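Local coordinates for protein CRISPR-associated endonuclease Cas9 (Campylobacter jejuni subsp. jejuni serotype O:2, PDB 5X2H) that is an RNA-guided endonuclease of bacterial CRISPR immunity that in its natural, full-length form cuts the two strands of invading DNA with separate nuclease domains, at residues F82-E87 with D123-I128; E109-A114 with K211-K216; A377-D382 with N386-L391; L663-I668 with P711-A716. One frame throughout, in Å; residues are numbered along the deposited sequence.

Interaction 1 of 4, residues F82-E87 with D123-I128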
loop_
_atom_site.group_PDB
_atom_site.type_symbol
_atom_site.label_atom_id
_atom_site.label_comp_id
_atom_site.label_asym_id
_atom_site.label_seq_id
_atom_site.Cartn_x
_atom_site.Cartn_y
_atom_site.Cartn_z
ATOM N N PHE A 82 -28.131 -10.151 33.333
ATOM C CA PHE A 82 -28.287 -9.451 34.600
ATOM C C PHE A 82 -29.574 -8.642 34.682
ATOM O O PHE A 82 -29.829 -8.022 35.720
ATOM C CB PHE A 82 -27.085 -8.531 34.846
ATOM C CG PHE A 82 -25.785 -9.266 35.029
ATOM C CD1 PHE A 82 -25.771 -10.628 35.285
ATOM C CD2 PHE A 82 -24.578 -8.592 34.949
ATOM C CE1 PHE A 82 -24.579 -11.304 35.452
ATOM C CE2 PHE A 82 -23.381 -9.263 35.118
ATOM C CZ PHE A 82 -23.383 -10.620 35.370
ATOM N N LYS A 83 -30.388 -8.641 33.623
ATOM C CA LYS A 83 -31.630 -7.866 33.573
ATOM C C LYS A 83 -31.353 -6.375 33.755
ATOM O O LYS A 83 -32.115 -5.656 34.404
ATOM C CB LYS A 83 -32.646 -8.367 34.603
ATOM N N LEU A 84 -30.249 -5.911 33.179
ATOM C CA LEU A 84 -29.888 -4.504 33.179
ATOM C C LEU A 84 -30.349 -3.858 31.876
ATOM O O LEU A 84 -30.902 -4.512 30.986
ATOM C CB LEU A 84 -28.381 -4.340 33.384
ATOM C CG LEU A 84 -27.833 -4.914 34.692
ATOM C CD1 LEU A 84 -26.317 -4.846 34.722
ATOM C CD2 LEU A 84 -28.428 -4.184 35.884
ATOM N N ASN A 85 -30.112 -2.555 31.758
ATOM C CA ASN A 85 -30.550 -1.781 30.606
ATOM C C ASN A 85 -29.387 -1.629 29.635
ATOM O O ASN A 85 -28.341 -1.079 29.995
ATOM C CB ASN A 85 -31.073 -0.411 31.036
ATOM C CG ASN A 85 -32.390 -0.060 30.378
ATOM O OD1 ASN A 85 -33.461 -0.394 30.890
ATOM N ND2 ASN A 85 -32.321 0.616 29.235
ATOM N N TYR A 86 -29.573 -2.121 28.408
ATOM C CA TYR A 86 -28.529 -2.003 27.396
ATOM C C TYR A 86 -28.218 -0.543 27.095
ATOM O O TYR A 86 -27.054 -0.174 26.910
ATOM C CB TYR A 86 -28.952 -2.742 26.126
ATOM C CG TYR A 86 -27.993 -2.599 24.961
ATOM C CD1 TYR A 86 -26.903 -3.450 24.825
ATOM C CD2 TYR A 86 -28.186 -1.622 23.990
ATOM C CE1 TYR A 86 -26.029 -3.328 23.758
ATOM C CE2 TYR A 86 -27.317 -1.493 22.920
ATOM C CZ TYR A 86 -26.242 -2.347 22.810
ATOM O OH TYR A 86 -25.376 -2.226 21.750
ATOM N N GLU A 87 -29.248 0.304 27.052
ATOM C CA GLU A 87 -29.049 1.719 26.761
ATOM C C GLU A 87 -28.225 2.425 27.831
ATOM O O GLU A 87 -27.626 3.468 27.544
ATOM C CB GLU A 87 -30.402 2.413 26.596
ATOM N N ASP A 123 -21.175 -4.159 39.238
ATOM C CA ASP A 123 -19.720 -4.222 39.321
ATOM C C ASP A 123 -19.163 -5.266 38.364
ATOM O O ASP A 123 -18.201 -5.004 37.633
ATOM C CB ASP A 123 -19.286 -4.528 40.755
ATOM C CG ASP A 123 -19.660 -3.427 41.726
ATOM O OD1 ASP A 123 -19.697 -2.252 41.306
ATOM O OD2 ASP A 123 -19.919 -3.742 42.909
ATOM N N PHE A 124 -19.753 -6.465 38.362
ATOM C CA PHE A 124 -19.308 -7.507 37.445
ATOM C C PHE A 124 -19.461 -7.068 35.995
ATOM O O PHE A 124 -18.650 -7.448 35.142
ATOM C CB PHE A 124 -20.092 -8.797 37.699
ATOM C CG PHE A 124 -19.423 -10.034 37.163
ATOM C CD1 PHE A 124 -18.084 -10.023 36.812
ATOM C CD2 PHE A 124 -20.140 -11.211 37.007
ATOM C CE1 PHE A 124 -17.471 -11.161 36.317
ATOM C CE2 PHE A 124 -19.533 -12.352 36.513
ATOM C CZ PHE A 124 -18.197 -12.326 36.166
ATOM N N ALA A 125 -20.484 -6.263 35.701
ATOM C CA ALA A 125 -20.690 -5.779 34.341
ATOM C C ALA A 125 -19.523 -4.915 33.882
ATOM O O ALA A 125 -19.016 -5.077 32.765
ATOM C CB ALA A 125 -22.002 -5.000 34.256
ATOM N N ARG A 126 -19.084 -3.986 34.736
ATOM C CA ARG A 126 -17.979 -3.110 34.362
ATOM C C ARG A 126 -16.652 -3.859 34.331
ATOM O O ARG A 126 -15.759 -3.496 33.561
ATOM C CB ARG A 126 -17.913 -1.916 35.317
ATOM C CG ARG A 126 -19.043 -0.916 35.097
ATOM C CD ARG A 126 -19.035 0.218 36.112
ATOM N NE ARG A 126 -17.684 0.682 36.396
ATOM C CZ ARG A 126 -17.160 0.752 37.613
ATOM N NH1 ARG A 126 -17.882 0.407 38.671
ATOM N NH2 ARG A 126 -15.918 1.180 37.772
ATOM N N VAL A 127 -16.510 -4.904 35.148
ATOM C CA VAL A 127 -15.292 -5.710 35.116
ATOM C C VAL A 127 -15.154 -6.410 33.771
ATOM O O VAL A 127 -14.091 -6.372 33.139
ATOM C CB VAL A 127 -15.282 -6.719 36.278
ATOM C CG1 VAL A 127 -14.244 -7.803 36.032
ATOM C CG2 VAL A 127 -15.008 -6.011 37.596
ATOM N N ILE A 128 -16.228 -7.061 33.316
ATOM C CA ILE A 128 -16.195 -7.766 32.037
ATOM C C ILE A 128 -15.857 -6.803 30.906
ATOM O O ILE A 128 -15.017 -7.100 30.048
ATOM C CB ILE A 128 -17.538 -8.477 31.788
ATOM C CG1 ILE A 128 -17.747 -9.602 32.806
ATOM C CG2 ILE A 128 -17.605 -9.011 30.363
ATOM C CD1 ILE A 128 -19.109 -10.248 32.722
#

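Interaction 2 of 4, residues E109-A114 with K211-K216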
loop_
_atom_site.group_PDB
_atom_site.type_symbol
_atom_site.label_atom_id
_atom_site.label_comp_id
_atom_site.label_asym_id
_atom_site.label_seq_id
_atom_site.Cartn_x
_atom_site.Cartn_y
_atom_site.Cartn_z
ATOM N N GLU A 109 -9.876 -1.890 41.191
ATOM C CA GLU A 109 -10.281 -2.275 42.538
ATOM C C GLU A 109 -11.393 -3.314 42.496
ATOM O O GLU A 109 -11.412 -4.245 43.311
ATOM C CB GLU A 109 -10.724 -1.050 43.337
ATOM C CG GLU A 109 -11.204 -1.392 44.741
ATOM C CD GLU A 109 -11.299 -0.184 45.650
ATOM O OE1 GLU A 109 -11.278 0.954 45.136
ATOM O OE2 GLU A 109 -11.388 -0.376 46.881
ATOM N N LEU A 110 -12.330 -3.171 41.555
ATOM C CA LEU A 110 -13.392 -4.161 41.417
ATOM C C LEU A 110 -12.824 -5.529 41.069
ATOM O O LEU A 110 -13.313 -6.556 41.558
ATOM C CB LEU A 110 -14.397 -3.713 40.356
ATOM C CG LEU A 110 -15.268 -2.499 40.681
ATOM C CD1 LEU A 110 -16.276 -2.276 39.567
ATOM C CD2 LEU A 110 -15.970 -2.677 42.018
ATOM N N ARG A 111 -11.786 -5.565 40.230
ATOM C CA ARG A 111 -11.176 -6.832 39.848
ATOM C C ARG A 111 -10.372 -7.452 40.983
ATOM O O ARG A 111 -10.147 -8.667 40.971
ATOM C CB ARG A 111 -10.295 -6.639 38.612
ATOM C CG ARG A 111 -11.086 -6.511 37.317
ATOM C CD ARG A 111 -10.291 -5.813 36.225
ATOM N NE ARG A 111 -9.105 -6.564 35.827
ATOM C CZ ARG A 111 -8.230 -6.145 34.918
ATOM N NH1 ARG A 111 -8.407 -4.977 34.313
ATOM N NH2 ARG A 111 -7.176 -6.891 34.615
ATOM N N PHE A 112 -9.933 -6.653 41.960
ATOM C CA PHE A 112 -9.299 -7.230 43.140
ATOM C C PHE A 112 -10.336 -7.778 44.113
ATOM O O PHE A 112 -10.138 -8.854 44.689
ATOM C CB PHE A 112 -8.410 -6.197 43.837
ATOM C CG PHE A 112 -7.869 -6.669 45.158
ATOM C CD1 PHE A 112 -6.952 -7.706 45.215
ATOM C CD2 PHE A 112 -8.283 -6.082 46.344
ATOM C CE1 PHE A 112 -6.459 -8.151 46.430
ATOM C CE2 PHE A 112 -7.791 -6.522 47.564
ATOM C CZ PHE A 112 -6.876 -7.556 47.605
ATOM N N ARG A 113 -11.444 -7.054 44.308
ATOM C CA ARG A 113 -12.509 -7.545 45.178
ATOM C C ARG A 113 -13.056 -8.877 44.685
ATOM O O ARG A 113 -13.429 -9.739 45.490
ATOM C CB ARG A 113 -13.646 -6.528 45.256
ATOM C CG ARG A 113 -13.307 -5.209 45.907
ATOM C CD ARG A 113 -14.546 -4.332 45.912
ATOM N NE ARG A 113 -14.313 -3.013 46.486
ATOM C CZ ARG A 113 -15.227 -2.050 46.516
ATOM N NH1 ARG A 113 -16.429 -2.264 45.999
ATOM N NH2 ARG A 113 -14.942 -0.875 47.059
ATOM N N ALA A 114 -13.117 -9.058 43.363
ATOM C CA ALA A 114 -13.695 -10.266 42.785
ATOM C C ALA A 114 -12.974 -11.527 43.237
ATOM O O ALA A 114 -13.553 -12.617 43.163
ATOM C CB ALA A 114 -13.677 -10.178 41.259
ATOM N N LYS A 211 -11.616 -15.969 33.594
ATOM C CA LYS A 211 -12.028 -17.311 34.000
ATOM C C LYS A 211 -11.977 -17.463 35.515
ATOM O O LYS A 211 -12.872 -18.070 36.115
ATOM C CB LYS A 211 -11.145 -18.368 33.334
ATOM C CG LYS A 211 -11.344 -18.503 31.835
ATOM C CD LYS A 211 -10.475 -19.617 31.264
ATOM C CE LYS A 211 -10.702 -19.788 29.771
ATOM N NZ LYS A 211 -9.802 -20.819 29.191
ATOM N N LEU A 212 -10.938 -16.915 36.149
ATOM C CA LEU A 212 -10.818 -17.003 37.599
ATOM C C LEU A 212 -11.902 -16.190 38.294
ATOM O O LEU A 212 -12.450 -16.620 39.316
ATOM C CB LEU A 212 -9.431 -16.533 38.038
ATOM C CG LEU A 212 -9.175 -16.463 39.545
ATOM C CD1 LEU A 212 -9.216 -17.855 40.166
ATOM C CD2 LEU A 212 -7.849 -15.777 39.833
ATOM N N ILE A 213 -12.224 -15.013 37.754
ATOM C CA ILE A 213 -13.244 -14.166 38.369
ATOM C C ILE A 213 -14.603 -14.851 38.330
ATOM O O ILE A 213 -15.359 -14.815 39.308
ATOM C CB ILE A 213 -13.278 -12.789 37.683
ATOM C CG1 ILE A 213 -12.010 -11.998 38.015
ATOM C CG2 ILE A 213 -14.520 -12.017 38.097
ATOM C CD1 ILE A 213 -11.918 -10.658 37.308
ATOM N N PHE A 214 -14.937 -15.487 37.201
ATOM C CA PHE A 214 -16.185 -16.240 37.118
ATOM C C PHE A 214 -16.225 -17.345 38.165
ATOM O O PHE A 214 -17.222 -17.503 38.880
ATOM C CB PHE A 214 -16.359 -16.823 35.714
ATOM C CG PHE A 214 -17.200 -15.973 34.801
ATOM C CD1 PHE A 214 -18.579 -15.979 34.909
ATOM C CD2 PHE A 214 -16.613 -15.177 33.831
ATOM C CE1 PHE A 214 -19.360 -15.202 34.074
ATOM C CE2 PHE A 214 -17.390 -14.398 32.991
ATOM C CZ PHE A 214 -18.766 -14.412 33.114
ATOM N N LYS A 215 -15.138 -18.113 38.278
ATOM C CA LYS A 215 -15.094 -19.215 39.234
ATOM C C LYS A 215 -15.173 -18.712 40.671
ATOM O O LYS A 215 -15.856 -19.313 41.509
ATOM C CB LYS A 215 -13.822 -20.035 39.020
ATOM C CG LYS A 215 -13.569 -21.099 40.078
ATOM C CD LYS A 215 -12.083 -21.186 40.404
ATOM C CE LYS A 215 -11.486 -22.527 40.009
ATOM N NZ LYS A 215 -11.753 -23.576 41.029
ATOM N N LYS A 216 -14.484 -17.609 40.976
ATOM C CA LYS A 216 -14.512 -17.076 42.335
ATOM C C LYS A 216 -15.874 -16.480 42.668
ATOM O O LYS A 216 -16.379 -16.665 43.781
ATOM C CB LYS A 216 -13.406 -16.037 42.515
ATOM C CG LYS A 216 -12.007 -16.633 42.557
ATOM C CD LYS A 216 -11.582 -16.978 43.980
ATOM C CE LYS A 216 -10.570 -18.117 43.985
ATOM N NZ LYS A 216 -9.862 -18.245 45.289
#

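Interaction 3 of 4, residues A377-D382 with N386-L391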
loop_
_atom_site.group_PDB
_atom_site.type_symbol
_atom_site.label_atom_id
_atom_site.label_comp_id
_atom_site.label_asym_id
_atom_site.label_seq_id
_atom_site.Cartn_x
_atom_site.Cartn_y
_atom_site.Cartn_z
ATOM N N ALA A 377 -13.981 -28.071 5.199
ATOM C CA ALA A 377 -13.485 -28.390 3.865
ATOM C C ALA A 377 -12.899 -29.796 3.817
ATOM O O ALA A 377 -13.123 -30.533 2.851
ATOM C CB ALA A 377 -12.446 -27.359 3.430
ATOM N N LEU A 378 -12.140 -30.181 4.848
ATOM C CA LEU A 378 -11.590 -31.532 4.901
ATOM C C LEU A 378 -12.694 -32.576 5.027
ATOM O O LEU A 378 -12.556 -33.691 4.509
ATOM C CB LEU A 378 -10.601 -31.650 6.069
ATOM C CG LEU A 378 -9.352 -30.753 6.102
ATOM C CD1 LEU A 378 -8.719 -30.735 7.491
ATOM C CD2 LEU A 378 -8.325 -31.188 5.067
ATOM N N ALA A 379 -13.806 -32.225 5.681
ATOM C CA ALA A 379 -14.876 -33.184 5.940
ATOM C C ALA A 379 -15.527 -33.702 4.661
ATOM O O ALA A 379 -16.037 -34.829 4.648
ATOM C CB ALA A 379 -15.928 -32.550 6.849
ATOM N N LYS A 380 -15.502 -32.919 3.581
ATOM C CA LYS A 380 -15.991 -33.378 2.288
ATOM C C LYS A 380 -15.163 -34.518 1.701
ATOM O O LYS A 380 -15.509 -35.018 0.624
ATOM C CB LYS A 380 -16.031 -32.211 1.296
ATOM N N TYR A 381 -14.087 -34.945 2.364
ATOM C CA TYR A 381 -13.251 -36.031 1.873
ATOM C C TYR A 381 -13.310 -37.213 2.831
ATOM O O TYR A 381 -13.472 -37.047 4.043
ATOM C CB TYR A 381 -11.793 -35.582 1.693
ATOM C CG TYR A 381 -11.602 -34.496 0.660
ATOM C CD1 TYR A 381 -12.356 -34.480 -0.506
ATOM C CD2 TYR A 381 -10.678 -33.477 0.856
ATOM C CE1 TYR A 381 -12.189 -33.485 -1.449
ATOM C CE2 TYR A 381 -10.504 -32.476 -0.081
ATOM C CZ TYR A 381 -11.263 -32.486 -1.231
ATOM O OH TYR A 381 -11.103 -31.497 -2.173
ATOM N N ASP A 382 -13.169 -38.414 2.275
ATOM C CA ASP A 382 -13.233 -39.626 3.084
ATOM C C ASP A 382 -12.055 -39.714 4.047
ATOM O O ASP A 382 -11.014 -40.290 3.709
ATOM C CB ASP A 382 -13.276 -40.866 2.188
ATOM N N ASN A 386 -10.279 -38.197 13.605
ATOM C CA ASN A 386 -8.911 -38.081 14.096
ATOM C C ASN A 386 -7.978 -37.524 13.028
ATOM O O ASN A 386 -7.064 -36.753 13.344
ATOM C CB ASN A 386 -8.412 -39.443 14.582
ATOM N N GLN A 387 -8.193 -37.899 11.763
ATOM C CA GLN A 387 -7.382 -37.351 10.680
ATOM C C GLN A 387 -7.705 -35.882 10.440
ATOM O O GLN A 387 -6.801 -35.069 10.218
ATOM C CB GLN A 387 -7.596 -38.156 9.394
ATOM C CG GLN A 387 -7.028 -39.574 9.398
ATOM C CD GLN A 387 -7.605 -40.426 8.276
ATOM O OE1 GLN A 387 -8.818 -40.473 8.084
ATOM N NE2 GLN A 387 -6.733 -41.089 7.521
ATOM N N ILE A 388 -8.993 -35.524 10.478
ATOM C CA ILE A 388 -9.401 -34.154 10.172
ATOM C C ILE A 388 -8.831 -33.186 11.200
ATOM O O ILE A 388 -8.294 -32.128 10.855
ATOM C CB ILE A 388 -10.936 -34.055 10.088
ATOM C CG1 ILE A 388 -11.450 -34.874 8.904
ATOM C CG2 ILE A 388 -11.382 -32.604 9.978
ATOM C CD1 ILE A 388 -12.946 -34.805 8.719
ATOM N N ASP A 389 -8.940 -33.536 12.483
ATOM C CA ASP A 389 -8.346 -32.709 13.528
ATOM C C ASP A 389 -6.833 -32.639 13.372
ATOM O O ASP A 389 -6.222 -31.596 13.633
ATOM C CB ASP A 389 -8.721 -33.256 14.907
ATOM C CG ASP A 389 -10.221 -33.332 15.118
ATOM O OD1 ASP A 389 -10.975 -32.844 14.249
ATOM O OD2 ASP A 389 -10.648 -33.884 16.152
ATOM N N SER A 390 -6.213 -33.741 12.946
ATOM C CA SER A 390 -4.769 -33.750 12.738
ATOM C C SER A 390 -4.380 -32.850 11.571
ATOM O O SER A 390 -3.466 -32.025 11.688
ATOM C CB SER A 390 -4.281 -35.179 12.501
ATOM O OG SER A 390 -4.666 -36.035 13.563
ATOM N N LEU A 391 -5.069 -32.994 10.435
ATOM C CA LEU A 391 -4.770 -32.169 9.272
ATOM C C LEU A 391 -5.116 -30.702 9.497
ATOM O O LEU A 391 -4.547 -29.835 8.825
ATOM C CB LEU A 391 -5.517 -32.694 8.044
ATOM C CG LEU A 391 -5.176 -34.103 7.552
ATOM C CD1 LEU A 391 -5.951 -34.421 6.282
ATOM C CD2 LEU A 391 -3.680 -34.253 7.319
#

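Interaction 4 of 4, residues L663-I668 with P711-A716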
loop_
_atom_site.group_PDB
_atom_site.type_symbol
_atom_site.label_atom_id
_atom_site.label_comp_id
_atom_site.label_asym_id
_atom_site.label_seq_id
_atom_site.Cartn_x
_atom_site.Cartn_y
_atom_site.Cartn_z
ATOM N N LEU A 663 -16.645 27.673 10.575
ATOM C CA LEU A 663 -17.325 26.410 10.311
ATOM C C LEU A 663 -18.327 26.557 9.174
ATOM O O LEU A 663 -18.450 25.665 8.328
ATOM C CB LEU A 663 -18.018 25.907 11.576
ATOM C CG LEU A 663 -17.092 25.328 12.645
ATOM C CD1 LEU A 663 -17.853 25.049 13.937
ATOM C CD2 LEU A 663 -16.428 24.059 12.121
ATOM N N GLU A 664 -19.042 27.683 9.128
ATOM C CA GLU A 664 -20.030 27.882 8.078
ATOM C C GLU A 664 -19.385 28.072 6.710
ATOM O O GLU A 664 -20.032 27.803 5.692
ATOM C CB GLU A 664 -20.918 29.084 8.404
ATOM C CG GLU A 664 -22.331 28.937 7.865
ATOM C CD GLU A 664 -23.027 30.265 7.644
ATOM O OE1 GLU A 664 -22.906 31.165 8.504
ATOM O OE2 GLU A 664 -23.697 30.405 6.598
ATOM N N LEU A 665 -18.131 28.519 6.664
ATOM C CA LEU A 665 -17.437 28.758 5.407
ATOM C C LEU A 665 -16.566 27.590 4.964
ATOM O O LEU A 665 -16.110 27.581 3.816
ATOM C CB LEU A 665 -16.571 30.019 5.515
ATOM C CG LEU A 665 -17.326 31.343 5.623
ATOM C CD1 LEU A 665 -16.384 32.466 6.020
ATOM C CD2 LEU A 665 -18.014 31.666 4.310
ATOM N N GLY A 666 -16.324 26.617 5.836
ATOM C CA GLY A 666 -15.471 25.499 5.498
ATOM C C GLY A 666 -14.000 25.707 5.775
ATOM O O GLY A 666 -13.187 24.876 5.353
ATOM N N LYS A 667 -13.628 26.795 6.456
ATOM C CA LYS A 667 -12.229 27.003 6.818
ATOM C C LYS A 667 -11.768 25.984 7.849
ATOM O O LYS A 667 -10.569 25.696 7.946
ATOM C CB LYS A 667 -12.028 28.426 7.343
ATOM C CG LYS A 667 -12.328 29.512 6.320
ATOM C CD LYS A 667 -12.319 30.893 6.955
ATOM C CE LYS A 667 -10.975 31.201 7.594
ATOM N NZ LYS A 667 -9.883 31.258 6.589
ATOM N N ILE A 668 -12.703 25.447 8.632
ATOM C CA ILE A 668 -12.464 24.321 9.523
ATOM C C ILE A 668 -13.703 23.440 9.485
ATOM O O ILE A 668 -14.786 23.868 9.079
ATOM C CB ILE A 668 -12.162 24.748 10.978
ATOM C CG1 ILE A 668 -13.210 25.753 11.466
ATOM C CG2 ILE A 668 -10.751 25.301 11.097
ATOM C CD1 ILE A 668 -13.067 26.137 12.931
ATOM N N PRO A 711 -19.167 24.146 -2.934
ATOM C CA PRO A 711 -19.156 25.496 -2.354
ATOM C C PRO A 711 -19.371 26.550 -3.430
ATOM O O PRO A 711 -19.025 26.356 -4.597
ATOM C CB PRO A 711 -17.761 25.607 -1.724
ATOM C CG PRO A 711 -17.270 24.186 -1.599
ATOM C CD PRO A 711 -17.890 23.442 -2.739
ATOM N N ASN A 712 -19.961 27.680 -3.025
ATOM C CA ASN A 712 -20.301 28.724 -3.983
ATOM C C ASN A 712 -19.944 30.122 -3.480
ATOM O O ASN A 712 -20.505 31.110 -3.970
ATOM C CB ASN A 712 -21.793 28.664 -4.330
ATOM C CG ASN A 712 -22.109 29.317 -5.663
ATOM O OD1 ASN A 712 -21.314 29.253 -6.601
ATOM N ND2 ASN A 712 -23.268 29.963 -5.748
ATOM N N LYS A 713 -19.030 30.238 -2.524
ATOM C CA LYS A 713 -18.630 31.528 -1.981
ATOM C C LYS A 713 -17.139 31.727 -2.204
ATOM O O LYS A 713 -16.334 30.861 -1.848
ATOM C CB LYS A 713 -18.972 31.634 -0.494
ATOM C CG LYS A 713 -20.464 31.735 -0.221
ATOM C CD LYS A 713 -20.742 32.030 1.242
ATOM C CE LYS A 713 -22.223 32.276 1.487
ATOM N NZ LYS A 713 -22.492 32.651 2.905
ATOM N N ALA A 714 -16.782 32.863 -2.797
ATOM C CA ALA A 714 -15.389 33.184 -3.063
ATOM C C ALA A 714 -14.750 33.850 -1.852
ATOM O O ALA A 714 -15.400 34.588 -1.106
ATOM C CB ALA A 714 -15.268 34.097 -4.284
ATOM N N VAL A 715 -13.455 33.590 -1.672
ATOM C CA VAL A 715 -12.736 34.099 -0.513
ATOM C C VAL A 715 -12.596 35.612 -0.605
ATOM O O VAL A 715 -12.299 36.169 -1.671
ATOM C CB VAL A 715 -11.358 33.426 -0.396
ATOM C CG1 VAL A 715 -10.599 33.968 0.813
ATOM C CG2 VAL A 715 -11.514 31.913 -0.301
ATOM N N ALA A 716 -12.816 36.285 0.521
ATOM C CA ALA A 716 -12.552 37.707 0.667
ATOM C C ALA A 716 -11.500 37.896 1.748
ATOM O O ALA A 716 -11.503 37.184 2.758
ATOM C CB ALA A 716 -13.825 38.480 1.026
#

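Interaction 1 of 4, residues F82-E87 with D123-I128
Phe82 lays the edge of its ring against the helix of Asp123-Ile128, meeting Phe124 and Ala125. CB directs the ring at that helix, and with CG anti to the carbonyl carbon (chi1 -65°) the plane extends across the gap. On one side of the ring CD2 lies 4.5 Å from Ala125 CB. The next atom, CE2, reaches the backbone and stands 4.2 Å from Ala125 N. The tip, CZ, makes the closest approach, 3.7 Å to Phe124 CD2, where the two side chains cross at about a right angle. Phe124 has CG anti to its backbone N instead, and Ile128 CD1 sits 4.0 Å above the centre of its ring. Leu84 follows Phe82 with an apolar touch, CD1 to Ala125 CB at 4.3 Å, after Lys83 has turned the chain with a positive phi. No hydrogen bond joins the two segments. Phe222 meets both phenylalanines, Phe228 meets Phe82 and Phe214 meets Phe124, so the pair belongs to a buried aromatic cluster. It ties the C-terminal end of helix 51-82, the long arginine-rich bridge helix of Cas9, into the helical recognition lobe.

Interaction 2 of 4, residues E109-A114 with K211-K216
Ala114 and Ile213 meet where helix 107-113 runs out against helix 203-219, each with CB toward the other. Their CA atoms are 5.9 Å apart, a spacing that suits the small alanine methyl. Ile213 straddles that methyl with both branches: CG2 is 3.8 Å from Ala114 CB and CG1 is 4.1 Å from the same Ala114 CB. With CG1 anti to the carbonyl carbon (chi1 -70°), the longer branch carries CD1 on to the turn before Ala114, where it lies 4.2 Å from Arg111 CG. Arg111 thus offers its aliphatic base to the isoleucine, while its charged end goes to Glu209, one turn before Ile213, in a salt bridge through NE; a weak hydrogen bond links NH1 to His130. A hydrophobic touch and an ion pair therefore join one arginine to the same helix. The carbonyl of the alanine joins in: Ala114 O lies 3.5 Å from Lys216 CB and accepts a hydrogen bond from Gln217 NE2. Lys216 starts toward the contact, but a bend at chi2 (-91°) leads its amine away, leaving only the root of the side chain in the interface. Around this mostly buried join, helix 121-133 closes one flank, with Val127 on Arg111 and Phe124 on Ile213. Helix 168-175 packs on Arg111 and Phe112, and helix 226-236 receives Phe214, so the pair is embedded in a bundle without strands.

Interaction 3 of 4, residues A377-D382 with N386-L391
The chain leaves helix 371-379 by a short turn and comes back as helix 385-391, bringing the CA atoms of Leu378 and Ile388 within 6.3 Å. The result is a tight helical hairpin closed by aliphatic side chains. Leu378, with CG anti to its carbonyl carbon (chi1 -61°), sets CD1 against the second helix, where this methyl lies 3.7 Å from the backbone Ile388 O and 3.8 Å from Leu391 CB. The two leucines also meet through their branches, Leu378 CD2 and Leu391 CD1 being 4.2 Å apart. Ile388 answers with both arms. Its CG2 stands 4.1 Å from Leu378 CB, and its CD1 lies over the backbone of the first helix, 3.8 Å from Ala379 CA. Ala379 lies at the exposed margin, whereas the three larger residues are buried. Ile361 of helix 355-367 backs Leu378, and Tyr341 and Phe344 of helix 336-344 pack on Leu391, fitting the hairpin against two further helices. The second helix is tied within itself: Asn386 O accepts both Ser390 N and Ser390 OG, the hydroxyl at 2.5 Å. The C=O...OG angle is 155°, with OG tilted 22° from the carbonyl plane.

Interaction 4 of 4, residues L663-I668 with P711-A716
Leu665 and Lys713 touch at the surface, where the last turn of helix 655-665, within the wedge region of this Cas9, faces the short strand 713-714. That strand pairs antiparallel with 727-728. The join is slight, burying 80 Å² in all, and has no hydrogen bond between the two segments. Lys713 leaves its strand toward the helix with CG anti to the carbonyl carbon (chi1 -70°) and then runs fully extended, laying its methylene chain past the helix end. The Leu665 side chain crosses that of Lys713 at about a right angle, and one of its two methyls makes the contact, CD2 to Lys713 CD at 4.1 Å. Ile723 and Trp726 also pack on Leu665, so the leucine bridges the lysine and the loop before strand 727-728. Immediately afterwards the helix stops: Gly666 takes a positive phi (88°), a conformation natural to a residue without a side chain. The turn sends the chain to Lys667, which takes no part in the contact with 711-716; its amine instead forms a salt bridge with a phosphate of the bound DNA. On the other segment Asn712, next to the touching lysine, is held by Arg830 and by Met729. Glu664 is less regular than its neighbours, with a chi1 of -149°, about 30° from the anti position. Its carboxylate swings toward the lysine tip yet stops beyond salt-bridge range, Glu664 OE2 lying 4.5 Å from Lys713 NZ.

In the fold
Interactions 1 and 2 belong to one buried helical assembly. Their centres are 15 Å apart, their segments alternate along the chain, and helices 107-113 and 121-133, consecutive in sequence, pack directly on each other between them. Interaction 1 is apolar and built round an aromatic pair; interaction 2 combines aliphatic packing with polar ties made by its flanking residues. Interaction 3, about 40 Å from both between centres, is also buried but local, an aliphatic hairpin between neighbouring helices. Interaction 4 differs most: a thin helix-to-strand surface contact with a distant charge pair, about 64 Å from interaction 3 between centres and on the opposite side of the chain's centre. Interactions 1 and 4 lie nearest the bound nucleic acid.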